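Local atomic coordinates of putative isomerase YbhH (Escherichia coli, PDB entry 6OTV), a protein that is probably an isomerase of the PrpF family, related to the diaminopimelate epimerases, with a reaction that is not established. Residues A[15-21]-A[57-63]; A[32-36]-A[84-88]. All coordinates share one frame; numbering follows the deposited sequence.

Overall arrangement
Both contacts lie on the same side of the chain's centre, with their own centres about 12 Å apart. Interaction 1 pairs strand 14-20 with strand 59-65. Interaction 2 sets helix 28-39 against strand 87-88 and the residues just before it. Along the chain the segments alternate: 15-21, 32-36, 57-63, 84-88. Helix 28-39 therefore follows the first strand of interaction 1 and precedes the second. It lies on the sheet surface formed by Ala17, Leu19, Val60 and Ile62. Leu35 joins the two contacts: it packs on Leu19, Val60 and Ile62 of interaction 1 and also reaches Val87. One helix is thus shared by both contacts.

Interaction 1. Residues A[15-21]-A[57-63]; sequences RGAFLLA and TSKVAII
Five backbone hydrogen bonds join 15-21 to 57-63 as parallel strands. Ala17 uses both its N and its O, bonding Lys59 O and Ala61 N. Leu19 does the same with Ala61 O and Ile63 N. The bond from Ile63 N to Leu19 O is 2.8 Å and nearly straight (N-H...O 172°). Ala21 N reaches Ile63 O at 3.0 Å. Gly16 CA lies 3.1 Å from Lys59 O in a CA-H...O contact.

Helix 28-39 lies between the two strands in the chain and covers Ala17, Leu19 and Val60. On that face Leu19 CD1 meets Val60 CG1 at 3.9 Å. On the other face the Phe18 ring lies against Ala61, whose CB sits 3.9 Å from the ring centroid in a CH-pi contact. Helix 94-106 packs there, Met96 on Phe18, consistent with the beta fold around a central helix in the diaminopimelate epimerase clan.

The side-chain polar contact is at the start of the pair. Arg15 CG is anti to the backbone N (chi1 -168°), and the chain bends at chi3. One guanidinium face lies over Thr57 CG2. A water in the guanidinium plane accepts from Arg15 NE at 2.9 Å and donates to Thr57 O.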
loop_
_atom_site.group_PDB
_atom_site.type_symbol
_atom_site.label_atom_id
_atom_site.label_comp_id
_atom_site.label_asym_id
_atom_site.label_seq_id
_atom_site.Cartn_x
_atom_site.Cartn_y
_atom_site.Cartn_z
ATOM N N ARG A 15 22.721 2.100 -15.648
ATOM C CA ARG A 15 23.746 2.424 -14.666
ATOM C C ARG A 15 23.688 3.916 -14.367
ATOM O O ARG A 15 23.387 4.724 -15.249
ATOM C CB ARG A 15 25.136 2.036 -15.177
ATOM C CG ARG A 15 26.238 2.070 -14.136
ATOM C CD ARG A 15 27.578 1.855 -14.814
ATOM N NE ARG A 15 27.999 3.051 -15.537
ATOM C CZ ARG A 15 28.805 3.044 -16.593
ATOM N NH1 ARG A 15 29.271 1.898 -17.073
ATOM N NH2 ARG A 15 29.134 4.186 -17.179
ATOM N N GLY A 16 23.979 4.276 -13.123
ATOM C CA GLY A 16 24.004 5.683 -12.772
ATOM C C GLY A 16 24.262 5.892 -11.296
ATOM O O GLY A 16 24.615 4.963 -10.564
ATOM N N ALA A 17 24.084 7.140 -10.870
ATOM C CA ALA A 17 24.337 7.523 -9.489
ATOM C C ALA A 17 23.116 7.265 -8.622
ATOM O O ALA A 17 21.980 7.545 -9.021
ATOM C CB ALA A 17 24.720 8.998 -9.383
ATOM N N PHE A 18 23.366 6.736 -7.431
ATOM C CA PHE A 18 22.359 6.589 -6.391
ATOM C C PHE A 18 22.729 7.535 -5.254
ATOM O O PHE A 18 23.826 7.442 -4.691
ATOM C CB PHE A 18 22.269 5.137 -5.920
ATOM C CG PHE A 18 21.528 4.237 -6.881
ATOM C CD1 PHE A 18 22.091 3.885 -8.097
ATOM C CD2 PHE A 18 20.267 3.751 -6.567
ATOM C CE1 PHE A 18 21.412 3.066 -8.985
ATOM C CE2 PHE A 18 19.582 2.930 -7.448
ATOM C CZ PHE A 18 20.154 2.588 -8.659
ATOM N N LEU A 19 21.822 8.457 -4.940
ATOM C CA LEU A 19 22.085 9.548 -4.017
ATOM C C LEU A 19 21.010 9.587 -2.942
ATOM O O LEU A 19 19.857 9.221 -3.181
ATOM C CB LEU A 19 22.118 10.898 -4.750
ATOM C CG LEU A 19 23.081 11.012 -5.934
ATOM C CD1 LEU A 19 22.805 12.275 -6.735
ATOM C CD2 LEU A 19 24.523 10.987 -5.447
ATOM N N LEU A 20 21.403 10.032 -1.753
ATOM C CA LEU A 20 20.456 10.328 -0.689
ATOM C C LEU A 20 19.960 11.757 -0.842
ATOM O O LEU A 20 20.747 12.676 -1.083
ATOM C CB LEU A 20 21.102 10.146 0.685
ATOM C CG LEU A 20 21.487 8.726 1.091
ATOM C CD1 LEU A 20 22.330 8.758 2.355
ATOM C CD2 LEU A 20 20.242 7.883 1.302
ATOM N N ALA A 21 18.646 11.941 -0.698
ATOM C CA ALA A 21 18.063 13.270 -0.849
ATOM C C ALA A 21 18.607 14.263 0.171
ATOM O O ALA A 21 18.567 15.472 -0.081
ATOM C CB ALA A 21 16.539 13.188 -0.750
ATOM N N THR A 57 23.469 4.868 -19.316
ATOM C CA THR A 57 24.495 5.023 -18.293
ATOM C C THR A 57 24.604 6.471 -17.823
ATOM O O THR A 57 25.671 6.916 -17.395
ATOM C CB THR A 57 25.845 4.526 -18.808
ATOM O OG1 THR A 57 26.197 5.256 -19.988
ATOM C CG2 THR A 57 25.777 3.038 -19.144
ATOM N N SER A 58 23.503 7.212 -17.895
ATOM C CA SER A 58 23.468 8.615 -17.502
ATOM C C SER A 58 22.186 8.894 -16.724
ATOM O O SER A 58 21.435 9.824 -17.020
ATOM C CB SER A 58 23.588 9.521 -18.727
ATOM O OG SER A 58 23.681 10.884 -18.346
ATOM N N LYS A 59 21.928 8.074 -15.709
ATOM C CA LYS A 59 20.707 8.147 -14.925
ATOM C C LYS A 59 21.036 8.421 -13.463
ATOM O O LYS A 59 22.161 8.204 -13.005
ATOM C CB LYS A 59 19.897 6.848 -15.050
ATOM C CG LYS A 59 19.506 6.480 -16.482
ATOM C CD LYS A 59 18.669 5.205 -16.504
ATOM C CE LYS A 59 18.291 4.788 -17.918
ATOM N NZ LYS A 59 17.359 5.758 -18.546
ATOM N N VAL A 60 20.036 8.911 -12.731
ATOM C CA VAL A 60 20.174 9.219 -11.310
ATOM C C VAL A 60 18.952 8.685 -10.572
ATOM O O VAL A 60 17.822 8.796 -11.059
ATOM C CB VAL A 60 20.333 10.738 -11.061
ATOM C CG1 VAL A 60 20.434 11.028 -9.572
ATOM C CG2 VAL A 60 21.553 11.286 -11.793
ATOM N N ALA A 61 19.185 8.106 -9.396
ATOM C CA ALA A 61 18.127 7.717 -8.471
ATOM C C ALA A 61 18.356 8.442 -7.154
ATOM O O ALA A 61 19.421 8.303 -6.542
ATOM C CB ALA A 61 18.106 6.203 -8.253
ATOM N N ILE A 62 17.366 9.216 -6.720
ATOM C CA ILE A 62 17.440 9.971 -5.474
ATOM C C ILE A 62 16.543 9.272 -4.460
ATOM O O ILE A 62 15.318 9.219 -4.629
ATOM C CB ILE A 62 17.037 11.438 -5.673
ATOM C CG1 ILE A 62 17.933 12.089 -6.734
ATOM C CG2 ILE A 62 17.113 12.192 -4.350
ATOM C CD1 ILE A 62 17.465 13.467 -7.183
ATOM N N ILE A 63 17.151 8.733 -3.404
ATOM C CA ILE A 63 16.480 7.845 -2.460
ATOM C C ILE A 63 16.371 8.538 -1.107
ATOM O O ILE A 63 17.300 9.231 -0.674
ATOM C CB ILE A 63 17.229 6.505 -2.322
ATOM C CG1 ILE A 63 17.653 5.967 -3.695
ATOM C CG2 ILE A 63 16.379 5.493 -1.576
ATOM C CD1 ILE A 63 16.512 5.739 -4.652
HETATM O O HOH W 1 27.368 5.842 -15.125
#

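Interaction 2. Residues A[32-36]-A[84-88]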
loop_
_atom_site.group_PDB
_atom_site.type_symbol
_atom_site.label_atom_id
_atom_site.label_comp_id
_atom_site.label_asym_id
_atom_site.label_seq_id
_atom_site.Cartn_x
_atom_site.Cartn_y
_atom_site.Cartn_z
ATOM N N ASP A 32 19.389 20.241 -10.115
ATOM C CA ASP A 32 19.635 19.756 -11.469
ATOM C C ASP A 32 21.051 20.076 -11.928
ATOM O O ASP A 32 21.681 19.268 -12.620
ATOM C CB ASP A 32 18.609 20.350 -12.433
ATOM C CG ASP A 32 17.243 19.709 -12.294
ATOM O OD1 ASP A 32 17.107 18.764 -11.487
ATOM O OD2 ASP A 32 16.307 20.150 -12.993
ATOM N N LYS A 33 21.571 21.252 -11.563
ATOM C CA LYS A 33 22.953 21.576 -11.903
ATOM C C LYS A 33 23.921 20.572 -11.287
ATOM O O LYS A 33 24.900 20.167 -11.924
ATOM C CB LYS A 33 23.294 22.996 -11.448
ATOM C CG LYS A 33 22.802 24.092 -12.379
ATOM C CD LYS A 33 23.384 25.442 -11.983
ATOM C CE LYS A 33 23.046 26.521 -13.003
ATOM N NZ LYS A 33 21.578 26.745 -13.120
ATOM N N ILE A 34 23.657 20.152 -10.050
ATOM C CA ILE A 34 24.516 19.166 -9.406
ATOM C C ILE A 34 24.440 17.832 -10.137
ATOM O O ILE A 34 25.463 17.177 -10.365
ATOM C CB ILE A 34 24.137 19.033 -7.920
ATOM C CG1 ILE A 34 24.492 20.324 -7.180
ATOM C CG2 ILE A 34 24.821 17.827 -7.288
ATOM C CD1 ILE A 34 24.006 20.368 -5.760
ATOM N N LEU A 35 23.232 17.419 -10.532
ATOM C CA LEU A 35 23.081 16.150 -11.237
ATOM C C LEU A 35 23.832 16.164 -12.563
ATOM O O LEU A 35 24.456 15.165 -12.940
ATOM C CB LEU A 35 21.600 15.843 -11.460
ATOM C CG LEU A 35 20.735 15.717 -10.203
ATOM C CD1 LEU A 35 19.338 15.219 -10.556
ATOM C CD2 LEU A 35 21.395 14.797 -9.189
ATOM N N MET A 36 23.781 17.287 -13.284
ATOM C CA MET A 36 24.538 17.397 -14.527
ATOM C C MET A 36 26.034 17.302 -14.264
ATOM O O MET A 36 26.763 16.634 -15.009
ATOM C CB MET A 36 24.206 18.710 -15.238
ATOM C CG MET A 36 22.745 18.868 -15.632
ATOM S SD MET A 36 22.414 20.515 -16.299
ATOM C CE MET A 36 20.628 20.579 -16.212
ATOM N N GLU A 84 23.364 17.576 -24.202
ATOM C CA GLU A 84 23.117 18.932 -23.729
ATOM C C GLU A 84 22.830 18.899 -22.235
ATOM O O GLU A 84 22.412 17.879 -21.682
ATOM C CB GLU A 84 21.965 19.606 -24.484
ATOM C CG GLU A 84 20.662 18.835 -24.471
ATOM C CD GLU A 84 19.594 19.509 -25.307
ATOM O OE1 GLU A 84 18.478 19.730 -24.791
ATOM O OE2 GLU A 84 19.880 19.831 -26.481
ATOM N N GLN A 85 23.065 20.039 -21.587
ATOM C CA GLN A 85 22.925 20.161 -20.136
ATOM C C GLN A 85 21.448 20.312 -19.799
ATOM O O GLN A 85 20.915 21.416 -19.690
ATOM C CB GLN A 85 23.750 21.333 -19.618
ATOM C CG GLN A 85 25.255 21.152 -19.806
ATOM C CD GLN A 85 26.065 22.291 -19.216
ATOM O OE1 GLN A 85 25.981 23.429 -19.674
ATOM N NE2 GLN A 85 26.851 21.988 -18.191
ATOM N N ARG A 86 20.779 19.174 -19.625
ATOM C CA ARG A 86 19.361 19.148 -19.308
ATOM C C ARG A 86 19.088 17.957 -18.402
ATOM O O ARG A 86 19.799 16.949 -18.448
ATOM C CB ARG A 86 18.501 19.071 -20.580
ATOM C CG ARG A 86 17.041 19.453 -20.373
ATOM C CD ARG A 86 16.250 19.465 -21.681
ATOM N NE ARG A 86 15.788 18.135 -22.073
ATOM C CZ ARG A 86 16.288 17.438 -23.089
ATOM N NH1 ARG A 86 17.266 17.947 -23.824
ATOM N NH2 ARG A 86 15.806 16.235 -23.374
ATOM N N VAL A 87 18.059 18.084 -17.570
ATOM C CA VAL A 87 17.602 17.005 -16.703
ATOM C C VAL A 87 16.124 16.767 -16.978
ATOM O O VAL A 87 15.342 17.720 -17.063
ATOM C CB VAL A 87 17.838 17.326 -15.215
ATOM C CG1 VAL A 87 17.238 16.239 -14.333
ATOM C CG2 VAL A 87 19.327 17.472 -14.934
ATOM N N ASP A 88 15.747 15.498 -17.120
ATOM C CA ASP A 88 14.366 15.095 -17.349
ATOM C C ASP A 88 13.939 14.149 -16.237
ATOM O O ASP A 88 14.597 13.131 -15.995
ATOM C CB ASP A 88 14.213 14.421 -18.716
ATOM C CG ASP A 88 12.772 14.055 -19.038
ATOM O OD1 ASP A 88 11.853 14.464 -18.294
ATOM O OD2 ASP A 88 12.561 13.350 -20.046
#
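Met36 and Val87 carry most of this contact, between helix 28-39 and the segment entering strand 87-88. Met36 CG stands beside its own backbone N, and the chain runs extended from there (chi2 174°, chi3 -164°). This carries the thioether across to the other segment. The terminal methyl CE lies 3.6 Å from Val87 CG2, and it is equally near Arg86 CA. Val87 CG2 also touches Met36 CG, the two side chains crossing at a slant. The other branch of Val87, CG1, is anti to the backbone N (chi1 175°). It faces Asp32 and, at a longer 4.4 Å, Leu35 CD1. Ala78 of strand 73-80 touches both Leu35 and Val87 and so continues the apolar patch onto the sheet.

Two further groups make van der Waals contacts: Met36 SD with Gln85, and the Asp32 carboxylate with Val87. Met36 SD is 3.7 Å from Gln85 CB and also rests against Gln85 C. The Met36 and Gln85 side chains cross at about a right angle. Gln85 is the centre of an inverse gamma turn, and Met36 CE lies 3.6 Å from Gln85 O. Asp32 places its carboxylate against the branched end of Val87, with Asp32 OD1 3.8 Å from Val87 CG1.

The hydrogen bonds here do not link the two segments. Met36 N donates to Asp32 O, 3.0 Å away, within the helix. Asp88 bonds beyond its segment, through its backbone to Gln79 and through OD1 to Thr90.

Between 32-36 and 84-88 there is thus van der Waals contact but no direct hydrogen bond or salt bridge. The fit depends on the shapes of Met36 and Val87, in a contact at the protein surface.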